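Local coordinates for cobalamin biosynthesis protein CobN (Mycobacterium tuberculosis, PDB 7C6O) that is the large, catalytic subunit of cobaltochelatase, the enzyme that probably inserts cobalt into the corrin ring during cobalamin synthesis, at residues E74-L79 and I100-A105; V881-W886 and V1056-T1061; A1095-N1100 and R1109-E1114. All coordinates share one frame; numbering follows the deposited sequence.

Interaction 1 of 3, residues E74-L79 and I100-A105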
loop_
_atom_site.group_PDB
_atom_site.type_symbol
_atom_site.label_atom_id
_atom_site.label_comp_id
_atom_site.label_asym_id
_atom_site.label_seq_id
_atom_site.Cartn_x
_atom_site.Cartn_y
_atom_site.Cartn_z
ATOM N N GLU A 74 0.866 -49.370 -9.539
ATOM C CA GLU A 74 2.162 -48.802 -9.190
ATOM C C GLU A 74 2.738 -49.448 -7.936
ATOM O O GLU A 74 3.956 -49.630 -7.835
ATOM C CB GLU A 74 2.038 -47.291 -9.009
ATOM C CG GLU A 74 1.864 -46.529 -10.313
ATOM C CD GLU A 74 1.522 -45.069 -10.096
ATOM O OE1 GLU A 74 1.003 -44.733 -9.010
ATOM O OE2 GLU A 74 1.770 -44.258 -11.013
ATOM N N LEU A 75 1.880 -49.812 -6.979
ATOM C CA LEU A 75 2.361 -50.460 -5.763
ATOM C C LEU A 75 2.957 -51.829 -6.067
ATOM O O LEU A 75 4.082 -52.133 -5.652
ATOM C CB LEU A 75 1.227 -50.581 -4.744
ATOM C CG LEU A 75 1.531 -51.405 -3.488
ATOM C CD1 LEU A 75 2.686 -50.795 -2.694
ATOM C CD2 LEU A 75 0.291 -51.546 -2.617
ATOM N N THR A 76 2.219 -52.672 -6.796
ATOM C CA THR A 76 2.724 -54.008 -7.106
ATOM C C THR A 76 3.963 -53.951 -7.992
ATOM O O THR A 76 4.863 -54.788 -7.855
ATOM C CB THR A 76 1.631 -54.848 -7.770
ATOM O OG1 THR A 76 1.036 -54.103 -8.840
ATOM C CG2 THR A 76 0.556 -55.221 -6.758
ATOM N N ASP A 77 4.029 -52.977 -8.903
ATOM C CA ASP A 77 5.239 -52.796 -9.700
ATOM C C ASP A 77 6.436 -52.471 -8.815
ATOM O O ASP A 77 7.525 -53.027 -9.001
ATOM C CB ASP A 77 5.029 -51.694 -10.740
ATOM C CG ASP A 77 4.238 -52.166 -11.949
ATOM O OD1 ASP A 77 3.906 -53.370 -12.021
ATOM O OD2 ASP A 77 3.950 -51.327 -12.829
ATOM N N LEU A 78 6.254 -51.571 -7.845
ATOM C CA LEU A 78 7.343 -51.246 -6.930
ATOM C C LEU A 78 7.704 -52.436 -6.049
ATOM O O LEU A 78 8.883 -52.653 -5.745
ATOM C CB LEU A 78 6.963 -50.041 -6.072
ATOM C CG LEU A 78 6.992 -48.691 -6.781
ATOM C CD1 LEU A 78 6.299 -47.641 -5.937
ATOM C CD2 LEU A 78 8.429 -48.292 -7.064
ATOM N N LEU A 79 6.704 -53.217 -5.630
ATOM C CA LEU A 79 6.965 -54.351 -4.749
ATOM C C LEU A 79 7.807 -55.418 -5.434
ATOM O O LEU A 79 8.586 -56.114 -4.771
ATOM C CB LEU A 79 5.646 -54.956 -4.264
ATOM C CG LEU A 79 4.862 -54.156 -3.226
ATOM C CD1 LEU A 79 3.486 -54.764 -3.009
ATOM C CD2 LEU A 79 5.633 -54.099 -1.921
ATOM N N ILE A 100 -1.440 -51.971 2.879
ATOM C CA ILE A 100 -0.722 -52.801 3.842
ATOM C C ILE A 100 -1.014 -54.278 3.603
ATOM O O ILE A 100 -0.097 -55.109 3.596
ATOM C CB ILE A 100 -1.069 -52.372 5.279
ATOM C CG1 ILE A 100 -0.511 -50.975 5.565
ATOM C CG2 ILE A 100 -0.534 -53.387 6.280
ATOM C CD1 ILE A 100 -0.899 -50.420 6.925
ATOM N N ASP A 101 -2.286 -54.630 3.387
ATOM C CA ASP A 101 -2.629 -56.029 3.142
ATOM C C ASP A 101 -1.934 -56.559 1.894
ATOM O O ASP A 101 -1.499 -57.717 1.860
ATOM C CB ASP A 101 -4.143 -56.192 3.014
ATOM C CG ASP A 101 -4.862 -56.040 4.340
ATOM O OD1 ASP A 101 -4.203 -56.160 5.394
ATOM O OD2 ASP A 101 -6.090 -55.807 4.329
ATOM N N THR A 102 -1.815 -55.723 0.857
ATOM C CA THR A 102 -1.149 -56.152 -0.370
ATOM C C THR A 102 0.328 -56.436 -0.126
ATOM O O THR A 102 0.864 -57.440 -0.612
ATOM C CB THR A 102 -1.319 -55.087 -1.454
ATOM O OG1 THR A 102 -2.707 -54.969 -1.796
ATOM C CG2 THR A 102 -0.524 -55.452 -2.699
ATOM N N VAL A 103 1.001 -55.567 0.629
ATOM C CA VAL A 103 2.420 -55.770 0.913
ATOM C C VAL A 103 2.626 -57.051 1.712
ATOM O O VAL A 103 3.493 -57.873 1.391
ATOM C CB VAL A 103 2.996 -54.544 1.645
ATOM C CG1 VAL A 103 4.424 -54.811 2.092
ATOM C CG2 VAL A 103 2.942 -53.327 0.740
ATOM N N ILE A 104 1.815 -57.248 2.752
ATOM C CA ILE A 104 1.968 -58.421 3.608
ATOM C C ILE A 104 1.690 -59.698 2.825
ATOM O O ILE A 104 2.404 -60.698 2.968
ATOM C CB ILE A 104 1.060 -58.294 4.846
ATOM C CG1 ILE A 104 1.594 -57.199 5.774
ATOM C CG2 ILE A 104 0.946 -59.625 5.575
ATOM C CD1 ILE A 104 0.698 -56.900 6.946
ATOM N N ALA A 105 0.661 -59.683 1.973
ATOM C CA ALA A 105 0.331 -60.869 1.190
ATOM C C ALA A 105 1.418 -61.224 0.183
ATOM O O ALA A 105 1.503 -62.385 -0.233
ATOM C CB ALA A 105 -1.000 -60.669 0.467
#
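Thr102 turns its methyl group, not its hydroxyl, to helix 74-79. Thr102 CG2 lies 4.0 Å from Leu75 CD2 and 4.1 Å from Leu79 CD1, so one methyl meets two leucines a helical turn apart. The chi1 of -65° accounts for this: CG2 stands anti to the backbone N, and OG1 is left beside that N. There OG1 hydrogen-bonds to the carbonyl oxygen of Ser98, one turn back in its own helix. Thr76 deals with its hydroxyl in a similar way, through carbonyls of the preceding turn, and adds its CG2 at the margin of the contact, 4.2 Å from Thr102 CG2.

Leu79 presents both branches. CD1 reaches Thr102 and Val103, while Leu79 CD2 rests 3.9 Å from Val103 CG2. The two side chains cross at about a right angle, so the fork of the leucine meets a single methyl of the valine. Leu75 and Thr102 instead run past each other in opposite directions. No hydrogen bond joins the two segments; the contact is apolar, made mostly by methyl groups.

The axes of the two short segments come no closer than 10.8 Å, with a crossing angle of -30°. The buried surface is a modest 192 Å². Helix 72-79 precedes strand 84-89, and helix 97-105 is the helix of the beta-alpha-beta crossover from that strand to 110-114. The two helices pack side by side on the parallel sheet. Leu75 and Leu79 reach Leu45 and Leu43 of strand 42-46. Leu79 and Val103 share Val85 of strand 84-89.

Interaction 2 of 3, residues V881-W886 and V1056-T1061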
loop_
_atom_site.group_PDB
_atom_site.type_symbol
_atom_site.label_atom_id
_atom_site.label_comp_id
_atom_site.label_asym_id
_atom_site.label_seq_id
_atom_site.Cartn_x
_atom_site.Cartn_y
_atom_site.Cartn_z
ATOM N N VAL A 881 -23.435 0.809 -11.392
ATOM C CA VAL A 881 -22.574 1.724 -10.654
ATOM C C VAL A 881 -21.137 1.457 -11.072
ATOM O O VAL A 881 -20.697 0.302 -11.096
ATOM C CB VAL A 881 -22.739 1.551 -9.133
ATOM C CG1 VAL A 881 -21.712 2.390 -8.386
ATOM C CG2 VAL A 881 -24.158 1.912 -8.704
ATOM N N GLY A 882 -20.413 2.518 -11.417
ATOM C CA GLY A 882 -18.980 2.435 -11.635
ATOM C C GLY A 882 -18.258 2.935 -10.399
ATOM O O GLY A 882 -18.552 4.022 -9.895
ATOM N N LEU A 883 -17.323 2.126 -9.905
ATOM C CA LEU A 883 -16.619 2.435 -8.666
ATOM C C LEU A 883 -15.121 2.279 -8.865
ATOM O O LEU A 883 -14.661 1.258 -9.385
ATOM C CB LEU A 883 -17.091 1.532 -7.522
ATOM C CG LEU A 883 -16.465 1.795 -6.149
ATOM C CD1 LEU A 883 -16.948 3.131 -5.587
ATOM C CD2 LEU A 883 -16.770 0.655 -5.180
ATOM N N SER A 884 -14.362 3.289 -8.442
ATOM C CA SER A 884 -12.908 3.217 -8.441
ATOM C C SER A 884 -12.432 2.758 -7.069
ATOM O O SER A 884 -12.868 3.291 -6.044
ATOM C CB SER A 884 -12.298 4.573 -8.799
ATOM O OG SER A 884 -12.613 4.934 -10.132
ATOM N N VAL A 885 -11.540 1.768 -7.052
ATOM C CA VAL A 885 -11.155 1.074 -5.828
ATOM C C VAL A 885 -9.636 1.061 -5.731
ATOM O O VAL A 885 -8.960 0.570 -6.643
ATOM C CB VAL A 885 -11.712 -0.360 -5.790
ATOM C CG1 VAL A 885 -11.177 -1.108 -4.588
ATOM C CG2 VAL A 885 -13.237 -0.337 -5.777
ATOM N N TRP A 886 -9.105 1.573 -4.621
ATOM C CA TRP A 886 -7.670 1.693 -4.410
ATOM C C TRP A 886 -7.202 0.779 -3.285
ATOM O O TRP A 886 -7.937 0.511 -2.329
ATOM C CB TRP A 886 -7.279 3.133 -4.068
ATOM C CG TRP A 886 -7.528 4.124 -5.157
ATOM C CD1 TRP A 886 -7.646 3.868 -6.492
ATOM C CD2 TRP A 886 -7.697 5.538 -5.000
ATOM N NE1 TRP A 886 -7.874 5.039 -7.178
ATOM C CE2 TRP A 886 -7.909 6.078 -6.284
ATOM C CE3 TRP A 886 -7.691 6.399 -3.899
ATOM C CZ2 TRP A 886 -8.112 7.441 -6.497
ATOM C CZ3 TRP A 886 -7.892 7.751 -4.111
ATOM C CH2 TRP A 886 -8.097 8.259 -5.400
ATOM N N VAL A 1056 -24.040 5.789 -12.433
ATOM C CA VAL A 1056 -23.414 6.581 -11.378
ATOM C C VAL A 1056 -21.935 6.236 -11.344
ATOM O O VAL A 1056 -21.576 5.066 -11.163
ATOM C CB VAL A 1056 -24.027 6.314 -9.994
ATOM C CG1 VAL A 1056 -23.736 7.477 -9.061
ATOM C CG2 VAL A 1056 -25.505 6.032 -10.086
ATOM N N ALA A 1057 -21.081 7.246 -11.483
ATOM C CA ALA A 1057 -19.649 7.079 -11.260
ATOM C C ALA A 1057 -19.337 7.495 -9.827
ATOM O O ALA A 1057 -19.549 8.654 -9.455
ATOM C CB ALA A 1057 -18.839 7.902 -12.261
ATOM N N ALA A 1058 -18.846 6.556 -9.024
ATOM C CA ALA A 1058 -18.684 6.781 -7.597
ATOM C C ALA A 1058 -17.223 6.660 -7.183
ATOM O O ALA A 1058 -16.463 5.862 -7.737
ATOM C CB ALA A 1058 -19.532 5.794 -6.782
ATOM N N LYS A 1059 -16.845 7.475 -6.202
ATOM C CA LYS A 1059 -15.558 7.381 -5.531
ATOM C C LYS A 1059 -15.785 7.687 -4.061
ATOM O O LYS A 1059 -16.568 8.577 -3.725
ATOM C CB LYS A 1059 -14.525 8.354 -6.117
ATOM C CG LYS A 1059 -13.156 8.277 -5.443
ATOM C CD LYS A 1059 -12.513 6.920 -5.685
ATOM C CE LYS A 1059 -11.191 6.770 -4.941
ATOM N NZ LYS A 1059 -11.353 6.476 -3.484
ATOM N N ASN A 1060 -15.115 6.949 -3.188
ATOM C CA ASN A 1060 -15.298 7.131 -1.757
ATOM C C ASN A 1060 -14.129 7.907 -1.164
ATOM O O ASN A 1060 -12.974 7.703 -1.548
ATOM C CB ASN A 1060 -15.463 5.782 -1.061
ATOM C CG ASN A 1060 -16.730 5.064 -1.493
ATOM O OD1 ASN A 1060 -17.749 5.700 -1.768
ATOM N ND2 ASN A 1060 -16.670 3.741 -1.563
ATOM N N THR A 1061 -14.446 8.822 -0.249
ATOM C CA THR A 1061 -13.460 9.597 0.498
ATOM C C THR A 1061 -13.447 9.045 1.915
ATOM O O THR A 1061 -14.402 9.245 2.672
ATOM C CB THR A 1061 -13.796 11.087 0.488
ATOM O OG1 THR A 1061 -15.094 11.288 1.065
ATOM C CG2 THR A 1061 -13.797 11.619 -0.931
HETATM O O HOH W 1 -15.039 6.235 -10.126
HETATM O O HOH W 2 -13.843 4.294 -3.709
HETATM O O HOH W 3 -10.640 3.606 -3.102
#
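Two neighbouring parallel strands of a mixed sheet, 881-885 and 1056-1061, meet here, and the link between them continues past the strand end as a lysine-tryptophan contact. Gly882 N gives a hydrogen bond of 2.8 Å to Val1056 O, and Gly882 O accepts one of 2.7 Å from Ala1058 N. The next rung, Ser884 N to Ala1058 O, is weak at 3.4 Å. A water supplements it by bridging Ser884 OG and Ala1058 O. Another donates to Ser884 O and accepts from Asn1060 N, spanning the strands where their direct bonds end.

Val881, Leu883, Val1056 and Ala1058 project from one face of the sheet. Leu883 CD1 packs 3.9 Å from Ala1058 CB. Helix 853-874 lies over this face, with Leu866 touching Val881 and Ala1058. Helix 1072-1089 lies on the other face, where Met1081 meets Ala1057. The sheet is thus sandwiched between helices in an alpha/beta fold.

Lys1059 starts out extended, then bends at chi2 (65°), which takes CD along Ser884. The extended chi3 carries Lys1059 CE over one face of the Trp886 six-membered ring, 3.3 Å from its centroid. This is a CH-pi contact. The bend at chi4 (78°) turns Lys1059 NZ toward Asn1060 O, to which it donates at 2.8 Å in the carbonyl plane. Lys1059 NZ is still over the same Trp886 ring, 3.9 Å from the centroid and 20° from the ring normal, a cation-pi interaction. A further water accepts from both Lys1059 NZ and Trp886 N, the N-cap residue of helix 887-893. Tyr1074 and Tyr1077 make edge-to-face contacts with the indole.

Interaction 3 of 3, residues A1095-N1100 and R1109-E1114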
loop_
_atom_site.group_PDB
_atom_site.type_symbol
_atom_site.label_atom_id
_atom_site.label_comp_id
_atom_site.label_asym_id
_atom_site.label_seq_id
_atom_site.Cartn_x
_atom_site.Cartn_y
_atom_site.Cartn_z
ATOM N N ALA A 1095 -22.342 11.631 -10.832
ATOM C CA ALA A 1095 -21.041 11.499 -10.181
ATOM C C ALA A 1095 -21.238 11.728 -8.691
ATOM O O ALA A 1095 -21.553 12.846 -8.270
ATOM C CB ALA A 1095 -20.026 12.481 -10.765
ATOM N N TYR A 1096 -21.073 10.673 -7.899
ATOM C CA TYR A 1096 -21.297 10.727 -6.462
ATOM C C TYR A 1096 -19.993 10.523 -5.706
ATOM O O TYR A 1096 -19.089 9.821 -6.167
ATOM C CB TYR A 1096 -22.292 9.655 -6.001
ATOM C CG TYR A 1096 -23.730 9.866 -6.418
ATOM C CD1 TYR A 1096 -24.120 10.992 -7.131
ATOM C CD2 TYR A 1096 -24.704 8.932 -6.082
ATOM C CE1 TYR A 1096 -25.441 11.178 -7.506
ATOM C CE2 TYR A 1096 -26.024 9.106 -6.455
ATOM C CZ TYR A 1096 -26.386 10.229 -7.164
ATOM O OH TYR A 1096 -27.702 10.398 -7.532
ATOM N N ILE A 1097 -19.924 11.129 -4.524
ATOM C CA ILE A 1097 -18.855 10.902 -3.559
ATOM C C ILE A 1097 -19.465 10.184 -2.363
ATOM O O ILE A 1097 -20.404 10.694 -1.740
ATOM C CB ILE A 1097 -18.188 12.216 -3.124
ATOM C CG1 ILE A 1097 -17.367 12.817 -4.267
ATOM C CG2 ILE A 1097 -17.327 11.997 -1.885
ATOM C CD1 ILE A 1097 -16.155 11.999 -4.643
ATOM N N GLY A 1098 -18.944 9.004 -2.046
ATOM C CA GLY A 1098 -19.339 8.333 -0.823
ATOM C C GLY A 1098 -18.430 8.731 0.321
ATOM O O GLY A 1098 -17.218 8.514 0.255
ATOM N N ASP A 1099 -18.988 9.325 1.372
ATOM C CA ASP A 1099 -18.199 9.822 2.497
ATOM C C ASP A 1099 -18.177 8.746 3.577
ATOM O O ASP A 1099 -19.135 8.596 4.339
ATOM C CB ASP A 1099 -18.773 11.138 3.021
ATOM C CG ASP A 1099 -17.891 11.787 4.081
ATOM O OD1 ASP A 1099 -16.919 11.151 4.542
ATOM O OD2 ASP A 1099 -18.174 12.947 4.455
ATOM N N ASN A 1100 -17.074 8.001 3.649
ATOM C CA ASN A 1100 -16.856 7.040 4.724
ATOM C C ASN A 1100 -15.690 7.462 5.617
ATOM O O ASN A 1100 -14.939 6.628 6.123
ATOM C CB ASN A 1100 -16.654 5.624 4.177
ATOM C CG ASN A 1100 -15.489 5.510 3.200
ATOM O OD1 ASN A 1100 -15.162 6.452 2.480
ATOM N ND2 ASN A 1100 -14.875 4.328 3.152
ATOM N N ARG A 1109 -22.995 12.295 -1.369
ATOM C CA ARG A 1109 -23.286 13.581 -1.979
ATOM C C ARG A 1109 -22.784 13.564 -3.414
ATOM O O ARG A 1109 -22.007 12.690 -3.809
ATOM C CB ARG A 1109 -22.662 14.738 -1.182
ATOM C CG ARG A 1109 -21.153 14.696 -1.064
ATOM C CD ARG A 1109 -20.664 15.774 -0.097
ATOM N NE ARG A 1109 -21.039 15.479 1.283
ATOM C CZ ARG A 1109 -20.230 14.913 2.176
ATOM N NH1 ARG A 1109 -18.988 14.586 1.844
ATOM N NH2 ARG A 1109 -20.663 14.678 3.406
ATOM N N THR A 1110 -23.257 14.524 -4.203
ATOM C CA THR A 1110 -22.796 14.613 -5.578
ATOM C C THR A 1110 -21.378 15.173 -5.620
ATOM O O THR A 1110 -20.889 15.778 -4.660
ATOM C CB THR A 1110 -23.730 15.487 -6.418
ATOM O OG1 THR A 1110 -23.627 16.853 -5.996
ATOM C CG2 THR A 1110 -25.177 15.023 -6.276
ATOM N N LEU A 1111 -20.707 14.947 -6.752
ATOM C CA LEU A 1111 -19.371 15.503 -6.942
ATOM C C LEU A 1111 -19.401 17.027 -6.912
ATOM O O LEU A 1111 -18.487 17.663 -6.374
ATOM C CB LEU A 1111 -18.778 14.996 -8.256
ATOM C CG LEU A 1111 -17.391 15.507 -8.656
ATOM C CD1 LEU A 1111 -16.374 15.225 -7.559
ATOM C CD2 LEU A 1111 -16.960 14.869 -9.970
ATOM N N SER A 1112 -20.443 17.634 -7.483
ATOM C CA SER A 1112 -20.561 19.089 -7.425
ATOM C C SER A 1112 -20.688 19.574 -5.986
ATOM O O SER A 1112 -20.071 20.577 -5.605
ATOM C CB SER A 1112 -21.757 19.559 -8.251
ATOM O OG SER A 1112 -21.954 20.953 -8.083
ATOM N N GLU A 1113 -21.483 18.870 -5.173
ATOM C CA GLU A 1113 -21.630 19.235 -3.766
ATOM C C GLU A 1113 -20.311 19.098 -3.018
ATOM O O GLU A 1113 -19.947 19.972 -2.223
ATOM C CB GLU A 1113 -22.709 18.369 -3.107
ATOM C CG GLU A 1113 -24.134 18.736 -3.505
ATOM C CD GLU A 1113 -25.164 17.726 -3.025
ATOM O OE1 GLU A 1113 -24.780 16.598 -2.647
ATOM O OE2 GLU A 1113 -26.367 18.061 -3.029
ATOM N N GLU A 1114 -19.585 18.004 -3.249
ATOM C CA GLU A 1114 -18.317 17.808 -2.553
ATOM C C GLU A 1114 -17.282 18.837 -2.992
ATOM O O GLU A 1114 -16.475 19.300 -2.176
ATOM C CB GLU A 1114 -17.805 16.385 -2.784
ATOM C CG GLU A 1114 -16.439 16.090 -2.161
ATOM C CD GLU A 1114 -16.467 15.982 -0.646
ATOM O OE1 GLU A 1114 -17.553 16.113 -0.044
ATOM O OE2 GLU A 1114 -15.393 15.758 -0.049
#
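The side chain of Arg1109 leaves the strand with CG between the backbone N and the carbonyl carbon (chi1 61°) and bends again at chi3, which turns its guanidinium back toward Asp1099. Asp1099 extends to meet it, CG anti to its own N (chi1 -173°). Arg1109 NH1 and NH2 grip Asp1099 OD2 end-on, each at 3.2 Å. The oxygen lies near the guanidinium plane, but the two flat groups are turned 71° apart. Asp1099 OD2 receives NH2 on its anti lone pair; NH1 approaches from above the carboxylate plane. Arg1109 NH1 also holds Glu1114 OE1 at 2.8 Å, so one nitrogen joins both acids. Arg1064 and Arg1107 add salt bridges, and OD2 is shared by three arginines. Asp1099 OD1 is hydrogen-bonded to Thr1101 OG1, so both oxygens are engaged.

Beside this network, Ile1097 CG1 packs 3.9 Å from Glu1114 CB. Ala1095 CB meets Leu1111 CB at 3.8 Å.

The backbones pair as antiparallel strands. Ile1097 and Arg1109 exchange both hydrogen bonds, and Ala1095 O receives Leu1111 N at 2.7 Å, just where the helix starts. Thr1110 is the N-cap. Thr1110 OG1 accepts from Glu1113 N at 3.1 Å, and Glu1113 OE1 accepts from Thr1110 N. This reciprocal pair is a capping box, set where the second strand of a beta hairpin at the sheet edge runs straight into helix 1111-1123.

In the fold
Interactions 2 and 3 belong to one mixed sheet, their centres about 10 Å apart. Strands 1056-1061 and 1094-1099 are neighbours in it, and Thr1061 N probably bonds to Gly1098 O at 2.8 Å. Both are buried. Interaction 2 lies inside the sheet and relies on parallel backbone bonds, waters and a lysine over an indole. Interaction 3 lies at its edge, where a hairpin turns into a helix and charged side chains gather. Interaction 1 is remote, its centre about 62 Å from that of interaction 2. It is partly buried, joins two helices over a separate parallel sheet, and uses methyl contacts without hydrogen bonds between the segments.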